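Local coordinates for putative metal binding protein (Coccidioides immitis, PDB 3CVG) that is of unknown function but, as a member of the periplasmic binding protein superfamily, probably captures a small ligand or metal ion, at residues R150-S154 with A155-K159; I158-A161 with E162-S166; R213-R216 with D217-V220. All blocks are in the same frame, centred on the assembly; numbering follows the deposited sequence.

Contact 1: residues R150-S154 with A155-K159; sequences RYDKS and ATNIK
Ser154 turns its hydroxyl in over the first turn of the helix that starts at Ala155: chi1 of 67° sets OG between its own backbone N and carbonyl carbon, where it accepts from Asn157 N at 3.2 Å along an almost straight N-H...O path (169°). Asp152 uses a similar first torsion, 61°, which turns its carboxylate forward to Ser154, two residues on. There Asp152 OD1 takes two bonds: Ser154 OG reaches it at 2.7 Å on the syn side, somewhat out of the carboxylate plane, while Ser154 N comes in at 3.1 Å from well above that plane. The serine hydroxyl therefore gives to Asp152 and receives from Asn157 N, which fixes its rotation. A short side chain able to do both suits this position.

The other carboxylate oxygen, Asp152 OD2, forms a salt bridge of 2.9 Å with Arg150 NH2. Ser154 OG lies over one face of the Arg150 guanidinium, off-centre toward its edge, and Thr156 meets that edge, with Arg150 NH1 3.2 Å from Thr156 OG1 at an angle too poor for a hydrogen bond. Arg150 NE is held separately by the carbonyl of Thr185, so two partners steady the guanidinium. Ile158 CG1 lies 3.4 Å from Ser154 O, the carbonyl that also accepts from Ile158 N at 2.8 Å as the first helical bond. The side chain of Thr156 lies about 3 Å from a bound calcium ion.

The negative Asp152 probably also interacts favourably with the positive end of the helix dipole. An Asx turn at Asp152 thus runs directly into a serine N-cap, and together they start helix 155-166 from the loop that follows strand 147-149.

Contact 2: residues I158-A161 with E162-S166; sequences IKEA and ELWLS
Four successive backbone bonds of 2.8 to 3.0 Å, from Glu162 N to Ile158 O through Leu165 N to Ala161 O, carry helix 155-166 through regular alpha-helical turns. Glu160 and Trp164 sit one turn apart on the buried side. With chi1 at 45° and a bend at chi2, the Glu160 carboxylate swings to the indole and meets it at the edge, in the ring plane: OE1 lies 3.5 Å from Trp164 CD1, and the two planes are nearly perpendicular (82°). Beyond the helix, Tyr180 OH bonds OE1 and Ser149 OG bonds OE2. The large Trp164 ring suits a place among aromatics, packing edge-to-face with Phe129 and Phe147.

Lys159 follows a different path. Its CG, anti to the backbone N (chi1 170°), just touches Leu163, 4.1 Å from CD1; bends further along bring NZ round to Glu162 OE1 at 3.4 Å, a weak salt bridge. A water accepts from NZ and donates to OE1. Glu162, extended beyond CG, also sets OE2 4.0 Å from Ile158 CG2.

The two hydroxyls, with the weakly positive C-H edge of the indole at OE1, would probably favour a charged Glu160, whereas the main polar partner of Lys159 is Pro232 O and its pair with Glu162 is long, weak and water-bridged.

Contact 3: residues R213-R216 with D217-V220; sequences RGLR and DQMV
Asp217 folds its carboxylate back over the preceding turn: CG stands beside the backbone N (chi1 -80°), bringing OD2 to 3.4 Å from Arg213 O. Two acceptors that close would disfavour each other, but a water donates to both, reaching Asp217 OD2 at 2.9 Å. Gln218 takes a similar first torsion and then runs out extended, so that its amide crosses the end of Leu215 obliquely. Leu215 CD2 lies 3.7 Å from Gln218 OE1, and CB of Gln218 rests on Leu215 O. A long polar chain fits here because its methylenes can lie along the turn while the amide stays at the surface; Leu215, by contrast, also packs on Thr192 and Ile195 of helix 187-196.

The backbone beneath is a short, weakly bonded helix. Asp217 N bonds Gly214 O at 3.2 Å and Gln218 N bonds Leu215 O at 2.8 Å, the three-residue spacing of a 3-10 turn, with both donors well above the carbonyl planes. The bond from Asp217 N to Arg213 O is weak. From this turn the chain passes into strand 220-224, whose Val220 pairs with Gly111.

Met219, modelled as selenomethionine, is buried at that exit. Its chi1 of 51° places CG between backbone N and carbonyl carbon, 3.4 Å from Leu215 O, and the side chain also meets Ile195. Arg216 stays extended from CG to NE, its guanidinium carried out to a salt bridge with Asp274 and a cation-pi contact with Tyr208; Arg213 reaches the same aspartate with NH2.

In the fold
Contacts 1 and 2 belong to one helix, 155-166, and share Ile158 and Lys159: contact 1 is its capped start at the surface, beside the calcium ion, and contact 2 its continuation. Their centres are 9 Å apart. Contact 3 lies on another part of the chain, about 25 Å from contact 2 between centres, and does not touch either. It is a surface contact like contact 1; only contact 2 is partly buried. Chemistry follows place. At 150-159 polar side chains take over bonding where the helix begins; at 158-166 regular backbone bonds dominate and an aromatic faces the interior; at 213-220 a water bridges two acceptors and the arginines pair with Asp274.

Contact 1: residues R150-S154 with A155-K159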
loop_
_atom_site.group_PDB
_atom_site.type_symbol
_atom_site.label_atom_id
_atom_site.label_comp_id
_atom_site.label_asym_id
_atom_site.label_seq_id
_atom_site.Cartn_x
_atom_site.Cartn_y
_atom_site.Cartn_z
ATOM N N ARG A 150 -6.659 8.030 8.164
ATOM C CA ARG A 150 -5.318 8.511 8.472
ATOM C C ARG A 150 -5.134 9.951 7.966
ATOM O O ARG A 150 -4.210 10.649 8.397
ATOM C CB ARG A 150 -4.272 7.564 7.889
ATOM C CG ARG A 150 -4.130 6.284 8.724
ATOM C CD ARG A 150 -3.259 5.248 8.036
ATOM N NE ARG A 150 -1.968 5.803 7.652
ATOM C CZ ARG A 150 -1.235 5.346 6.644
ATOM N NH1 ARG A 150 -1.667 4.321 5.921
ATOM N NH2 ARG A 150 -0.079 5.928 6.347
ATOM N N TYR A 151 -6.006 10.375 7.047
ATOM C CA TYR A 151 -6.027 11.758 6.532
ATOM C C TYR A 151 -4.617 12.304 6.316
ATOM O O TYR A 151 -4.297 13.423 6.744
ATOM C CB TYR A 151 -6.769 12.635 7.564
ATOM C CG TYR A 151 -7.618 13.755 6.987
ATOM C CD1 TYR A 151 -8.723 13.474 6.193
ATOM C CD2 TYR A 151 -7.320 15.093 7.250
ATOM C CE1 TYR A 151 -9.511 14.490 5.668
ATOM C CE2 TYR A 151 -8.104 16.115 6.739
ATOM C CZ TYR A 151 -9.197 15.808 5.952
ATOM O OH TYR A 151 -9.999 16.816 5.475
ATOM N N ASP A 152 -3.783 11.524 5.636
ATOM C CA ASP A 152 -2.383 11.887 5.445
ATOM C C ASP A 152 -1.867 11.777 4.009
ATOM O O ASP A 152 -0.658 11.688 3.804
ATOM C CB ASP A 152 -1.533 10.988 6.347
ATOM C CG ASP A 152 -1.690 9.520 5.988
ATOM O OD1 ASP A 152 -2.528 9.227 5.108
ATOM O OD2 ASP A 152 -0.998 8.658 6.569
ATOM N N LYS A 153 -2.770 11.772 3.027
ATOM C CA LYS A 153 -2.370 11.700 1.627
ATOM C C LYS A 153 -1.748 10.358 1.221
ATOM O O LYS A 153 -1.267 10.215 0.101
ATOM C CB LYS A 153 -1.377 12.832 1.307
ATOM C CG LYS A 153 -2.016 14.203 0.980
ATOM C CD LYS A 153 -0.936 15.288 0.846
ATOM C CE LYS A 153 -1.396 16.513 0.024
ATOM N NZ LYS A 153 -2.466 17.351 0.638
ATOM N N SER A 154 -1.767 9.381 2.122
ATOM C CA SER A 154 -1.188 8.069 1.826
ATOM C C SER A 154 -2.071 7.235 0.903
ATOM O O SER A 154 -3.223 7.577 0.650
ATOM C CB SER A 154 -0.977 7.288 3.123
ATOM O OG SER A 154 -2.227 6.968 3.715
ATOM N N ALA A 155 -1.522 6.122 0.416
ATOM C CA ALA A 155 -2.275 5.224 -0.446
ATOM C C ALA A 155 -3.565 4.794 0.275
ATOM O O ALA A 155 -4.629 4.738 -0.330
ATOM C CB ALA A 155 -1.419 4.004 -0.802
ATOM N N THR A 156 -3.470 4.505 1.572
ATOM C CA THR A 156 -4.649 4.111 2.346
ATOM C C THR A 156 -5.687 5.245 2.354
ATOM O O THR A 156 -6.869 5.017 2.112
ATOM C CB THR A 156 -4.249 3.751 3.798
ATOM O OG1 THR A 156 -3.344 2.641 3.773
ATOM C CG2 THR A 156 -5.467 3.376 4.626
ATOM N N ASN A 157 -5.241 6.467 2.636
ATOM C CA ASN A 157 -6.139 7.621 2.646
ATOM C C ASN A 157 -6.794 7.777 1.272
ATOM O O ASN A 157 -8.008 7.954 1.174
ATOM C CB ASN A 157 -5.355 8.886 3.021
ATOM C CG ASN A 157 -6.212 10.157 3.002
ATOM O OD1 ASN A 157 -7.422 10.135 3.262
ATOM N ND2 ASN A 157 -5.568 11.273 2.737
ATOM N N ILE A 158 -5.997 7.697 0.213
ATOM C CA ILE A 158 -6.531 7.816 -1.141
ATOM C C ILE A 158 -7.647 6.776 -1.334
ATOM O O ILE A 158 -8.736 7.087 -1.818
ATOM C CB ILE A 158 -5.402 7.574 -2.194
ATOM C CG1 ILE A 158 -4.466 8.785 -2.245
ATOM C CG2 ILE A 158 -6.008 7.285 -3.582
ATOM C CD1 ILE A 158 -3.110 8.484 -2.911
ATOM N N LYS A 159 -7.371 5.547 -0.904
ATOM C CA LYS A 159 -8.308 4.441 -1.054
ATOM C C LYS A 159 -9.663 4.678 -0.378
ATOM O O LYS A 159 -10.712 4.551 -1.021
ATOM C CB LYS A 159 -7.697 3.169 -0.490
ATOM C CG LYS A 159 -8.679 2.027 -0.372
ATOM C CD LYS A 159 -8.689 1.134 -1.592
ATOM C CE LYS A 159 -9.082 1.847 -2.854
ATOM N NZ LYS A 159 -8.089 1.534 -3.938
#

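Contact 2: residues I158-A161 with E162-S166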
loop_
_atom_site.group_PDB
_atom_site.type_symbol
_atom_site.label_atom_id
_atom_site.label_comp_id
_atom_site.label_asym_id
_atom_site.label_seq_id
_atom_site.Cartn_x
_atom_site.Cartn_y
_atom_site.Cartn_z
ATOM N N ILE A 158 -5.997 7.697 0.213
ATOM C CA ILE A 158 -6.531 7.816 -1.141
ATOM C C ILE A 158 -7.647 6.776 -1.334
ATOM O O ILE A 158 -8.736 7.087 -1.818
ATOM C CB ILE A 158 -5.402 7.574 -2.194
ATOM C CG1 ILE A 158 -4.466 8.785 -2.245
ATOM C CG2 ILE A 158 -6.008 7.285 -3.582
ATOM C CD1 ILE A 158 -3.110 8.484 -2.911
ATOM N N LYS A 159 -7.371 5.547 -0.904
ATOM C CA LYS A 159 -8.308 4.441 -1.054
ATOM C C LYS A 159 -9.663 4.678 -0.378
ATOM O O LYS A 159 -10.712 4.551 -1.021
ATOM C CB LYS A 159 -7.697 3.169 -0.490
ATOM C CG LYS A 159 -8.679 2.027 -0.372
ATOM C CD LYS A 159 -8.689 1.134 -1.592
ATOM C CE LYS A 159 -9.082 1.847 -2.854
ATOM N NZ LYS A 159 -8.089 1.534 -3.938
ATOM N N GLU A 160 -9.669 4.985 0.913
ATOM C CA GLU A 160 -10.952 5.210 1.544
ATOM C C GLU A 160 -11.643 6.454 1.022
ATOM O O GLU A 160 -12.869 6.508 0.971
ATOM C CB GLU A 160 -10.784 5.253 3.074
ATOM C CG GLU A 160 -9.616 6.088 3.615
ATOM C CD GLU A 160 -10.025 7.477 4.088
ATOM O OE1 GLU A 160 -11.212 7.830 3.926
ATOM O OE2 GLU A 160 -9.156 8.209 4.612
ATOM N N ALA A 161 -10.849 7.464 0.661
ATOM C CA ALA A 161 -11.418 8.723 0.153
ATOM C C ALA A 161 -12.143 8.321 -1.131
ATOM O O ALA A 161 -13.310 8.690 -1.349
ATOM C CB ALA A 161 -10.288 9.834 -0.153
ATOM N N GLU A 162 -11.460 7.524 -1.949
ATOM C CA GLU A 162 -12.004 7.028 -3.197
ATOM C C GLU A 162 -13.310 6.256 -2.948
ATOM O O GLU A 162 -14.280 6.433 -3.685
ATOM C CB GLU A 162 -10.980 6.092 -3.796
ATOM C CG GLU A 162 -10.931 6.055 -5.293
ATOM C CD GLU A 162 -9.635 5.416 -5.771
ATOM O OE1 GLU A 162 -9.472 4.186 -5.602
ATOM O OE2 GLU A 162 -8.760 6.152 -6.276
ATOM N N LEU A 163 -13.320 5.375 -1.942
ATOM C CA LEU A 163 -14.503 4.564 -1.643
ATOM C C LEU A 163 -15.696 5.434 -1.233
ATOM O O LEU A 163 -16.815 5.214 -1.686
ATOM C CB LEU A 163 -14.160 3.531 -0.556
ATOM C CG LEU A 163 -13.187 2.455 -1.045
ATOM C CD1 LEU A 163 -12.727 1.599 0.115
ATOM C CD2 LEU A 163 -13.879 1.615 -2.101
ATOM N N TRP A 164 -15.465 6.432 -0.384
ATOM C CA TRP A 164 -16.559 7.325 0.018
ATOM C C TRP A 164 -17.146 8.059 -1.192
ATOM O O TRP A 164 -18.372 8.116 -1.377
ATOM C CB TRP A 164 -16.065 8.345 1.054
ATOM C CG TRP A 164 -15.820 7.719 2.405
ATOM C CD1 TRP A 164 -14.630 7.597 3.054
ATOM C CD2 TRP A 164 -16.797 7.081 3.232
ATOM N NE1 TRP A 164 -14.800 6.916 4.241
ATOM C CE2 TRP A 164 -16.125 6.589 4.373
ATOM C CE3 TRP A 164 -18.177 6.871 3.118
ATOM C CZ2 TRP A 164 -16.784 5.903 5.393
ATOM C CZ3 TRP A 164 -18.833 6.182 4.134
ATOM C CH2 TRP A 164 -18.135 5.709 5.254
ATOM N N LEU A 165 -16.271 8.622 -2.017
ATOM C CA LEU A 165 -16.723 9.334 -3.205
ATOM C C LEU A 165 -17.494 8.407 -4.146
ATOM O O LEU A 165 -18.436 8.849 -4.797
ATOM C CB LEU A 165 -15.541 9.956 -3.953
ATOM C CG LEU A 165 -14.795 11.113 -3.261
ATOM C CD1 LEU A 165 -13.708 11.608 -4.176
ATOM C CD2 LEU A 165 -15.745 12.258 -2.936
ATOM N N SER A 166 -17.105 7.130 -4.207
ATOM C CA SER A 166 -17.773 6.163 -5.090
ATOM C C SER A 166 -19.264 6.020 -4.774
ATOM O O SER A 166 -20.053 5.631 -5.640
ATOM C CB SER A 166 -17.096 4.779 -5.016
ATOM O OG SER A 166 -17.386 4.114 -3.794
HETATM O O HOH W 1 -6.320 3.514 -5.477
#

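Contact 3: residues R213-R216 with D217-V220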
loop_
_atom_site.group_PDB
_atom_site.type_symbol
_atom_site.label_atom_id
_atom_site.label_comp_id
_atom_site.label_asym_id
_atom_site.label_seq_id
_atom_site.Cartn_x
_atom_site.Cartn_y
_atom_site.Cartn_z
ATOM N N ARG A 213 -1.664 -10.375 18.333
ATOM C CA ARG A 213 -2.746 -11.316 18.054
ATOM C C ARG A 213 -3.971 -10.959 18.886
ATOM O O ARG A 213 -5.108 -11.055 18.416
ATOM C CB ARG A 213 -2.338 -12.749 18.390
ATOM C CG ARG A 213 -1.271 -13.308 17.490
ATOM C CD ARG A 213 -1.187 -14.819 17.610
ATOM N NE ARG A 213 -0.079 -15.336 16.819
ATOM C CZ ARG A 213 0.100 -15.071 15.531
ATOM N NH1 ARG A 213 -0.759 -14.294 14.885
ATOM N NH2 ARG A 213 1.141 -15.583 14.888
ATOM N N GLY A 214 -3.727 -10.562 20.130
ATOM C CA GLY A 214 -4.818 -10.197 21.015
ATOM C C GLY A 214 -5.739 -9.140 20.431
ATOM O O GLY A 214 -6.959 -9.245 20.555
ATOM N N LEU A 215 -5.168 -8.120 19.791
ATOM C CA LEU A 215 -5.976 -7.060 19.196
ATOM C C LEU A 215 -6.807 -7.560 18.022
ATOM O O LEU A 215 -7.922 -7.091 17.806
ATOM C CB LEU A 215 -5.098 -5.892 18.731
ATOM C CG LEU A 215 -4.647 -4.884 19.792
ATOM C CD1 LEU A 215 -3.983 -3.693 19.118
ATOM C CD2 LEU A 215 -5.861 -4.420 20.597
ATOM N N ARG A 216 -6.264 -8.509 17.266
ATOM C CA ARG A 216 -6.975 -9.042 16.111
ATOM C C ARG A 216 -8.269 -9.720 16.540
ATOM O O ARG A 216 -9.190 -9.872 15.744
ATOM C CB ARG A 216 -6.090 -10.030 15.343
ATOM C CG ARG A 216 -4.792 -9.424 14.850
ATOM C CD ARG A 216 -3.929 -10.468 14.146
ATOM N NE ARG A 216 -2.512 -10.141 14.256
ATOM C CZ ARG A 216 -1.540 -10.820 13.654
ATOM N NH1 ARG A 216 -1.835 -11.869 12.895
ATOM N NH2 ARG A 216 -0.279 -10.449 13.812
ATOM N N ASP A 217 -8.340 -10.121 17.804
ATOM C CA ASP A 217 -9.543 -10.755 18.326
ATOM C C ASP A 217 -10.578 -9.708 18.727
ATOM O O ASP A 217 -11.738 -10.029 18.971
ATOM C CB ASP A 217 -9.199 -11.628 19.532
ATOM C CG ASP A 217 -8.634 -12.969 19.133
ATOM O OD1 ASP A 217 -9.359 -13.747 18.476
ATOM O OD2 ASP A 217 -7.466 -13.250 19.473
ATOM N N GLN A 218 -10.149 -8.453 18.790
ATOM C CA GLN A 218 -11.031 -7.348 19.156
ATOM C C GLN A 218 -11.539 -6.637 17.900
ATOM O O GLN A 218 -12.097 -5.536 17.963
ATOM C CB GLN A 218 -10.271 -6.375 20.066
ATOM C CG GLN A 218 -9.935 -6.976 21.436
ATOM C CD GLN A 218 -8.942 -6.144 22.222
ATOM O OE1 GLN A 218 -9.081 -4.925 22.327
ATOM N NE2 GLN A 218 -7.938 -6.802 22.792
HETATM N N MSE A 219 -11.348 -7.282 16.755
HETATM C CA MSE A 219 -11.789 -6.732 15.480
HETATM C C MSE A 219 -12.222 -7.845 14.532
HETATM O O MSE A 219 -11.910 -9.019 14.746
HETATM C CB MSE A 219 -10.672 -5.900 14.827
HETATM C CG MSE A 219 -9.321 -6.608 14.730
HETATM SE SE MSE A 219 -8.360 -6.152 13.087
HETATM C CE MSE A 219 -9.316 -7.337 11.912
ATOM N N VAL A 220 -12.938 -7.461 13.482
ATOM C CA VAL A 220 -13.437 -8.392 12.482
ATOM C C VAL A 220 -13.065 -7.910 11.081
ATOM O O VAL A 220 -13.122 -6.717 10.803
ATOM C CB VAL A 220 -14.988 -8.506 12.556
ATOM C CG1 VAL A 220 -15.514 -9.256 11.351
ATOM C CG2 VAL A 220 -15.409 -9.208 13.855
HETATM O O HOH W 2 -5.533 -13.223 17.249
#